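Local coordinates for protein kcn28 (Kitasatospora, PDB 6J31) that is of unknown function but has the two-domain GT-B architecture, with a parallel sheet in each half, at residues A[22-25]-A[26-30]; A[188-191]-A[192-195]; A[198-202]-A[203-207]. One frame throughout, in Å; residues are numbered along the deposited sequence.

Interaction 1. Residues A[22-25]-A[26-30]; sequences LELI and RELVA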
loop_
_atom_site.group_PDB
_atom_site.type_symbol
_atom_site.label_atom_id
_atom_site.label_comp_id
_atom_site.label_asym_id
_atom_site.label_seq_id
_atom_site.Cartn_x
_atom_site.Cartn_y
_atom_site.Cartn_z
ATOM N N LEU A 22 6.611 8.828 -2.068
ATOM C CA LEU A 22 7.104 10.161 -1.707
ATOM C C LEU A 22 8.618 10.261 -1.846
ATOM O O LEU A 22 9.136 11.232 -2.412
ATOM C CB LEU A 22 6.679 10.563 -0.289
ATOM C CG LEU A 22 5.275 11.116 0.001
ATOM C CD1 LEU A 22 4.359 11.127 -1.221
ATOM C CD2 LEU A 22 4.622 10.446 1.198
ATOM N N GLU A 23 9.348 9.273 -1.326
ATOM C CA GLU A 23 10.802 9.341 -1.403
ATOM C C GLU A 23 11.291 9.218 -2.837
ATOM O O GLU A 23 12.339 9.778 -3.182
ATOM C CB GLU A 23 11.432 8.265 -0.524
ATOM C CG GLU A 23 11.211 8.492 0.967
ATOM C CD GLU A 23 11.497 9.922 1.391
ATOM O OE1 GLU A 23 12.549 10.472 0.990
ATOM O OE2 GLU A 23 10.666 10.495 2.129
ATOM N N LEU A 24 10.557 8.493 -3.683
ATOM C CA LEU A 24 10.922 8.440 -5.093
ATOM C C LEU A 24 10.770 9.809 -5.749
ATOM O O LEU A 24 11.659 10.251 -6.488
ATOM C CB LEU A 24 10.076 7.388 -5.813
ATOM C CG LEU A 24 10.243 7.267 -7.329
ATOM C CD1 LEU A 24 11.705 7.051 -7.660
ATOM C CD2 LEU A 24 9.412 6.113 -7.866
ATOM N N ILE A 25 9.663 10.504 -5.473
ATOM C CA ILE A 25 9.460 11.831 -6.050
ATOM C C ILE A 25 10.494 12.808 -5.512
ATOM O O ILE A 25 11.045 13.627 -6.258
ATOM C CB ILE A 25 8.030 12.332 -5.776
ATOM C CG1 ILE A 25 6.992 11.305 -6.239
ATOM C CG2 ILE A 25 7.808 13.661 -6.473
ATOM C CD1 ILE A 25 7.038 11.030 -7.723
ATOM N N ARG A 26 10.776 12.733 -4.210
ATOM C CA ARG A 26 11.793 13.586 -3.611
ATOM C C ARG A 26 13.150 13.370 -4.269
ATOM O O ARG A 26 13.892 14.330 -4.509
ATOM C CB ARG A 26 11.874 13.312 -2.113
ATOM C CG ARG A 26 12.566 14.397 -1.324
ATOM C CD ARG A 26 12.948 13.910 0.064
ATOM N NE ARG A 26 11.795 13.387 0.792
ATOM C CZ ARG A 26 10.803 14.134 1.266
ATOM N NH1 ARG A 26 10.801 15.445 1.079
ATOM N NH2 ARG A 26 9.803 13.562 1.921
ATOM N N GLU A 27 13.493 12.113 -4.566
ATOM C CA GLU A 27 14.763 11.824 -5.224
ATOM C C GLU A 27 14.805 12.394 -6.637
ATOM O O GLU A 27 15.835 12.928 -7.064
ATOM C CB GLU A 27 15.012 10.315 -5.253
ATOM C CG GLU A 27 16.220 9.904 -6.093
ATOM C CD GLU A 27 17.542 10.423 -5.545
ATOM O OE1 GLU A 27 17.619 10.729 -4.333
ATOM O OE2 GLU A 27 18.502 10.545 -6.336
ATOM N N LEU A 28 13.705 12.270 -7.385
ATOM C CA LEU A 28 13.673 12.822 -8.737
ATOM C C LEU A 28 13.811 14.337 -8.713
ATOM O O LEU A 28 14.495 14.919 -9.563
ATOM C CB LEU A 28 12.378 12.408 -9.437
ATOM C CG LEU A 28 12.240 10.908 -9.709
ATOM C CD1 LEU A 28 10.833 10.559 -10.168
ATOM C CD2 LEU A 28 13.279 10.448 -10.738
ATOM N N VAL A 29 13.193 14.988 -7.725
ATOM C CA VAL A 29 13.354 16.430 -7.572
ATOM C C VAL A 29 14.797 16.763 -7.229
ATOM O O VAL A 29 15.391 17.686 -7.801
ATOM C CB VAL A 29 12.383 16.961 -6.500
ATOM C CG1 VAL A 29 12.750 18.380 -6.105
ATOM C CG2 VAL A 29 10.949 16.884 -6.997
ATOM N N ALA A 30 15.390 15.998 -6.309
ATOM C CA ALA A 30 16.769 16.233 -5.904
ATOM C C ALA A 30 17.747 16.061 -7.057
ATOM O O ALA A 30 18.832 16.648 -7.023
ATOM C CB ALA A 30 17.144 15.294 -4.759
#

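Interaction 2. Residues A[188-191]-A[192-195]; sequences LVPR and FLQP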
loop_
_atom_site.group_PDB
_atom_site.type_symbol
_atom_site.label_atom_id
_atom_site.label_comp_id
_atom_site.label_asym_id
_atom_site.label_seq_id
_atom_site.Cartn_x
_atom_site.Cartn_y
_atom_site.Cartn_z
ATOM N N LEU A 188 6.502 -1.533 -6.071
ATOM C CA LEU A 188 7.206 -1.070 -4.880
ATOM C C LEU A 188 7.152 -2.093 -3.753
ATOM O O LEU A 188 6.968 -1.738 -2.589
ATOM C CB LEU A 188 6.600 0.260 -4.445
ATOM C CG LEU A 188 6.872 1.433 -5.396
ATOM C CD1 LEU A 188 6.705 2.783 -4.705
ATOM C CD2 LEU A 188 8.245 1.313 -6.050
ATOM N N VAL A 189 7.279 -3.375 -4.083
ATOM C CA VAL A 189 7.363 -4.448 -3.093
ATOM C C VAL A 189 8.489 -5.383 -3.508
ATOM O O VAL A 189 8.866 -5.437 -4.688
ATOM C CB VAL A 189 6.024 -5.219 -2.962
ATOM C CG1 VAL A 189 4.850 -4.271 -2.770
ATOM C CG2 VAL A 189 5.790 -6.096 -4.172
ATOM N N PRO A 190 9.082 -6.104 -2.556
ATOM C CA PRO A 190 10.060 -7.136 -2.922
ATOM C C PRO A 190 9.370 -8.320 -3.580
ATOM O O PRO A 190 8.171 -8.545 -3.407
ATOM C CB PRO A 190 10.683 -7.534 -1.581
ATOM C CG PRO A 190 9.650 -7.174 -0.564
ATOM C CD PRO A 190 8.942 -5.963 -1.097
ATOM N N ARG A 191 10.150 -9.094 -4.339
ATOM C CA ARG A 191 9.566 -10.228 -5.049
ATOM C C ARG A 191 8.982 -11.253 -4.082
ATOM O O ARG A 191 8.006 -11.931 -4.420
ATOM C CB ARG A 191 10.598 -10.873 -5.987
ATOM C CG ARG A 191 11.553 -11.870 -5.330
ATOM C CD ARG A 191 12.504 -12.579 -6.320
ATOM N NE ARG A 191 13.140 -11.677 -7.280
ATOM C CZ ARG A 191 12.713 -11.478 -8.523
ATOM N NH1 ARG A 191 11.640 -12.119 -8.976
ATOM N NH2 ARG A 191 13.359 -10.633 -9.315
ATOM N N PHE A 192 9.534 -11.367 -2.871
ATOM C CA PHE A 192 9.000 -12.347 -1.930
ATOM C C PHE A 192 7.667 -11.925 -1.317
ATOM O O PHE A 192 7.075 -12.721 -0.578
ATOM C CB PHE A 192 10.022 -12.671 -0.829
ATOM C CG PHE A 192 10.413 -11.503 0.041
ATOM C CD1 PHE A 192 9.560 -11.032 1.029
ATOM C CD2 PHE A 192 11.656 -10.910 -0.095
ATOM C CE1 PHE A 192 9.927 -9.968 1.836
ATOM C CE2 PHE A 192 12.030 -9.847 0.712
ATOM C CZ PHE A 192 11.164 -9.375 1.677
ATOM N N LEU A 193 7.193 -10.704 -1.582
ATOM C CA LEU A 193 5.853 -10.275 -1.191
ATOM C C LEU A 193 4.886 -10.235 -2.367
ATOM O O LEU A 193 3.749 -9.780 -2.206
ATOM C CB LEU A 193 5.901 -8.898 -0.520
ATOM C CG LEU A 193 6.552 -8.827 0.862
ATOM C CD1 LEU A 193 6.395 -7.442 1.493
ATOM C CD2 LEU A 193 5.987 -9.915 1.774
ATOM N N GLN A 194 5.300 -10.736 -3.535
ATOM C CA GLN A 194 4.452 -10.777 -4.715
ATOM C C GLN A 194 3.928 -12.187 -4.903
ATOM O O GLN A 194 4.726 -13.102 -5.160
ATOM C CB GLN A 194 5.225 -10.335 -5.955
ATOM C CG GLN A 194 4.533 -10.669 -7.281
ATOM C CD GLN A 194 3.359 -9.747 -7.582
ATOM O OE1 GLN A 194 3.505 -8.526 -7.600
ATOM N NE2 GLN A 194 2.196 -10.328 -7.830
ATOM N N PRO A 195 2.627 -12.422 -4.780
ATOM C CA PRO A 195 2.102 -13.762 -5.052
ATOM C C PRO A 195 2.310 -14.121 -6.516
ATOM O O PRO A 195 2.189 -13.273 -7.403
ATOM C CB PRO A 195 0.612 -13.646 -4.701
ATOM C CG PRO A 195 0.490 -12.403 -3.873
ATOM C CD PRO A 195 1.590 -11.493 -4.311
#

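Interaction 3. Residues A[198-202]-A[203-207]; sequences DDVDE and KRFTF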
loop_
_atom_site.group_PDB
_atom_site.type_symbol
_atom_site.label_atom_id
_atom_site.label_comp_id
_atom_site.label_asym_id
_atom_site.label_seq_id
_atom_site.Cartn_x
_atom_site.Cartn_y
_atom_site.Cartn_z
ATOM N N ASP A 198 6.280 -15.975 -10.335
ATOM C CA ASP A 198 6.660 -16.705 -11.541
ATOM C C ASP A 198 5.971 -16.147 -12.776
ATOM O O ASP A 198 6.594 -16.015 -13.836
ATOM C CB ASP A 198 6.297 -18.181 -11.392
ATOM C CG ASP A 198 7.277 -18.935 -10.551
ATOM O OD1 ASP A 198 8.297 -18.331 -10.164
ATOM O OD2 ASP A 198 7.028 -20.127 -10.278
ATOM N N ASP A 199 4.684 -15.834 -12.663
ATOM C CA ASP A 199 3.877 -15.419 -13.802
ATOM C C ASP A 199 4.011 -13.943 -14.131
ATOM O O ASP A 199 3.397 -13.488 -15.103
ATOM C CB ASP A 199 2.405 -15.759 -13.550
ATOM C CG ASP A 199 2.206 -17.201 -13.126
ATOM O OD1 ASP A 199 3.002 -18.062 -13.562
ATOM O OD2 ASP A 199 1.254 -17.475 -12.365
ATOM N N VAL A 200 4.796 -13.191 -13.369
ATOM C CA VAL A 200 4.968 -11.765 -13.615
ATOM C C VAL A 200 6.109 -11.601 -14.608
ATOM O O VAL A 200 7.229 -12.061 -14.363
ATOM C CB VAL A 200 5.246 -10.998 -12.315
ATOM C CG1 VAL A 200 5.443 -9.529 -12.617
ATOM C CG2 VAL A 200 4.114 -11.193 -11.327
ATOM N N ASP A 201 5.816 -10.971 -15.740
ATOM C CA ASP A 201 6.815 -10.743 -16.776
ATOM C C ASP A 201 7.680 -9.560 -16.360
ATOM O O ASP A 201 7.228 -8.410 -16.383
ATOM C CB ASP A 201 6.127 -10.507 -18.116
ATOM C CG ASP A 201 7.102 -10.197 -19.228
ATOM O OD1 ASP A 201 8.310 -10.459 -19.057
ATOM O OD2 ASP A 201 6.649 -9.710 -20.284
ATOM N N GLU A 202 8.925 -9.838 -15.974
ATOM C CA GLU A 202 9.799 -8.793 -15.462
ATOM C C GLU A 202 10.428 -7.961 -16.570
ATOM O O GLU A 202 11.193 -7.035 -16.277
ATOM C CB GLU A 202 10.865 -9.406 -14.544
ATOM C CG GLU A 202 10.271 -9.810 -13.191
ATOM C CD GLU A 202 11.282 -10.359 -12.185
ATOM O OE1 GLU A 202 12.339 -9.725 -11.963
ATOM O OE2 GLU A 202 10.997 -11.426 -11.596
ATOM N N LYS A 203 10.124 -8.268 -17.830
ATOM C CA LYS A 203 10.373 -7.317 -18.905
ATOM C C LYS A 203 9.470 -6.106 -18.763
ATOM O O LYS A 203 9.842 -4.995 -19.155
ATOM C CB LYS A 203 10.125 -7.990 -20.252
ATOM C CG LYS A 203 11.225 -8.915 -20.728
ATOM C CD LYS A 203 10.909 -9.381 -22.131
ATOM C CE LYS A 203 9.557 -10.077 -22.135
ATOM N NZ LYS A 203 9.083 -10.395 -23.509
ATOM N N ARG A 204 8.284 -6.311 -18.197
ATOM C CA ARG A 204 7.259 -5.297 -18.009
ATOM C C ARG A 204 7.201 -4.754 -16.586
ATOM O O ARG A 204 7.081 -3.540 -16.400
ATOM C CB ARG A 204 5.898 -5.885 -18.399
ATOM C CG ARG A 204 4.752 -4.914 -18.370
ATOM C CD ARG A 204 3.444 -5.631 -18.675
ATOM N NE ARG A 204 3.456 -6.251 -19.995
ATOM C CZ ARG A 204 3.091 -5.632 -21.110
ATOM N NH1 ARG A 204 2.691 -4.369 -21.072
ATOM N NH2 ARG A 204 3.132 -6.273 -22.269
ATOM N N PHE A 205 7.278 -5.622 -15.579
ATOM C CA PHE A 205 7.198 -5.236 -14.176
ATOM C C PHE A 205 8.581 -5.350 -13.545
ATOM O O PHE A 205 9.272 -6.352 -13.743
ATOM C CB PHE A 205 6.213 -6.128 -13.408
ATOM C CG PHE A 205 4.787 -6.062 -13.906
ATOM C CD1 PHE A 205 3.891 -5.149 -13.369
ATOM C CD2 PHE A 205 4.334 -6.938 -14.877
ATOM C CE1 PHE A 205 2.581 -5.092 -13.812
ATOM C CE2 PHE A 205 3.022 -6.892 -15.327
ATOM C CZ PHE A 205 2.144 -5.968 -14.793
ATOM N N THR A 206 8.986 -4.332 -12.789
ATOM C CA THR A 206 10.243 -4.365 -12.048
ATOM C C THR A 206 9.943 -4.332 -10.557
ATOM O O THR A 206 9.288 -3.405 -10.075
ATOM C CB THR A 206 11.153 -3.197 -12.428
ATOM O OG1 THR A 206 11.522 -3.300 -13.806
ATOM C CG2 THR A 206 12.415 -3.210 -11.575
ATOM N N PHE A 207 10.438 -5.332 -9.830
ATOM C CA PHE A 207 10.275 -5.372 -8.380
ATOM C C PHE A 207 11.326 -4.468 -7.753
ATOM O O PHE A 207 12.525 -4.762 -7.804
ATOM C CB PHE A 207 10.376 -6.803 -7.862
ATOM C CG PHE A 207 9.255 -7.686 -8.329
ATOM C CD1 PHE A 207 7.961 -7.469 -7.883
ATOM C CD2 PHE A 207 9.490 -8.732 -9.208
ATOM C CE1 PHE A 207 6.923 -8.271 -8.309
ATOM C CE2 PHE A 207 8.455 -9.542 -9.636
ATOM C CZ PHE A 207 7.170 -9.313 -9.186
HETATM O O HOH W 1 3.283 -9.361 -20.160
HETATM O O HOH W 2 12.341 -7.276 -11.079
HETATM O O HOH W 3 12.946 -6.162 -14.035
#

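Interaction 1. Residues A[22-25]-A[26-30]
Glu23 and Arg26, three residues apart on helix 22-30, illustrate an intrahelical salt bridge made by two nitrogens side-on. Arg26 NE donates to Glu23 OE1 at 3.0 Å, and Arg26 NH2 reaches Glu23 OE2 at 3.2 Å. Both oxygens lie almost in the guanidinium plane, while the nitrogens meet them on their syn sides, some 30° out of the carboxylate plane; the two planes are 27° apart. The chains run side by side, and a bend at chi3 of Arg26 (-55°) turns NE and NH2 toward the acid. Arg26 NH2 also bonds to Glu49, so this nitrogen is shared between two carboxylates.

Beneath the pair runs the regular helical bonding: Arg26 N donates to Leu22 O at 2.9 Å, and Leu28 N to Leu24 O at 3.0 Å. On the inner side, Leu24 CG lies 4.4 Å from Leu28 CD1. Both leucines pack on helix 382-391, and Ile25, Leu28 and Val29 rest on Val35 of strand 34-39, the next strand of this beta-alpha-beta unit.

The helix is thus amphipathic, its apolar side turned to the fold. Two acids around Arg26 probably stabilise its positive charge and should also limit rotation of the guanidinium.

Interaction 2. Residues A[188-191]-A[192-195]
Pro190 O receives Leu193 N at 3.0 Å, and one residue further on Arg191 O receives Gln194 N at 3.1 Å. Two successive bonds from residue i+3 back to residue i define a short turn of 3-10 helix. As befits so tight a winding, both donors sit well above the planes of their carbonyls, by 55° and 66°.

The turn brings the ring of Phe192 back over the proline that precedes it by two residues. Its CG is held between the backbone N and the carbonyl carbon (chi1 62°), and from there the aromatic face lies against Pro190. Pro190 CG stands 3.7 Å from the ring centroid in a CH-pi contact, displaced toward the rim and nearest to Phe192 CZ at 3.5 Å. Pro190 CB comes equally near Phe192 CE2. Leu193 adds a second apolar neighbour, its CG 3.8 Å from Pro190 CG, so that the proline is engaged by both residues.

At the end of the turn, the buried amide of Gln194 is fixed by two carbonyls: NE2 donates in plane to Pro195 O at 3.0 Å and also to Val132 O. Arg191 NH1 forms a salt bridge with Glu202 OE2.

The turn follows strand 185-187 and packs against helices 305-314 and 364-378, which come later in the chain: Val189 and Leu193 touch Met305 and Phe192 touches Leu312, both on helix 305-314, while Pro190 and Phe192 pack on Leu377 of helix 364-378.

Interaction 3. Residues A[198-202]-A[203-207]
In Asp201, CG lies anti to the backbone N (chi1 177°), which carries the carboxylate forward to Lys203: OD1 accepts from Lys203 N at 3.1 Å, closing an Asx turn. The donor comes from well above the carboxylate plane. The backbone carbonyl of the same aspartate is gripped twice, by Phe205 N at 2.9 Å, lying in the carbonyl plane, and by Arg204 N at 3.0 Å, above it. Asp201 thus accepts three successive backbone N-H groups, one through its side chain and two through its main chain. Lys203 NZ stays 4.1 Å from Asp201 OD2, a proximity of opposite charges short of a salt bridge.

Beyond the turn the chain folds back on itself. Val200 CG1 meets both Phe205 CB, at 3.6 Å, and Phe207 CZ, at 3.8 Å. The carboxylate of Glu202 approaches the ring edge of Phe207, Glu202 OE2 being 3.7 Å from Phe207 CE2, with the two planes nearly perpendicular (80°). OE2 has Arg191 as its salt-bridge partner, and a water connects OE1 to Phe207 N.

This bend delivers the chain into strand 205-207, an outermost strand of the seven-stranded parallel sheet. Its inner neighbour is strand 185-187, to which Thr206 bonds through Ser185 and Val187; Thr206 also packs on Arg385 and Leu389 of helix 382-391.

How the interactions relate
Interactions 2 and 3 are successive bends of the one connection between strands 185-187 and 205-207, with centres 11 Å apart. They meet directly: Arg191 NH1 bonds to Glu202 OE2 at 2.8 Å in a salt bridge, and Gln194 OE1 lies 3.5 Å from Phe207 CE1. Neither touches the bound (2E,2'E)-3,3'-(1,2-phenylene)di(prop-2-enoic acid), whose pocket includes His17, Phe81 and Asn325; the side chains of Gln194 and Phe205 each lie about 10 Å from it. Interaction 1 touches neither of the others: its nearest atoms are about 5 Å from interaction 2 and about 10 Å from interaction 3. Helix 382-391 nevertheless relates the first contact to the third, since side chains of both 22-30 and 203-207 pack on it.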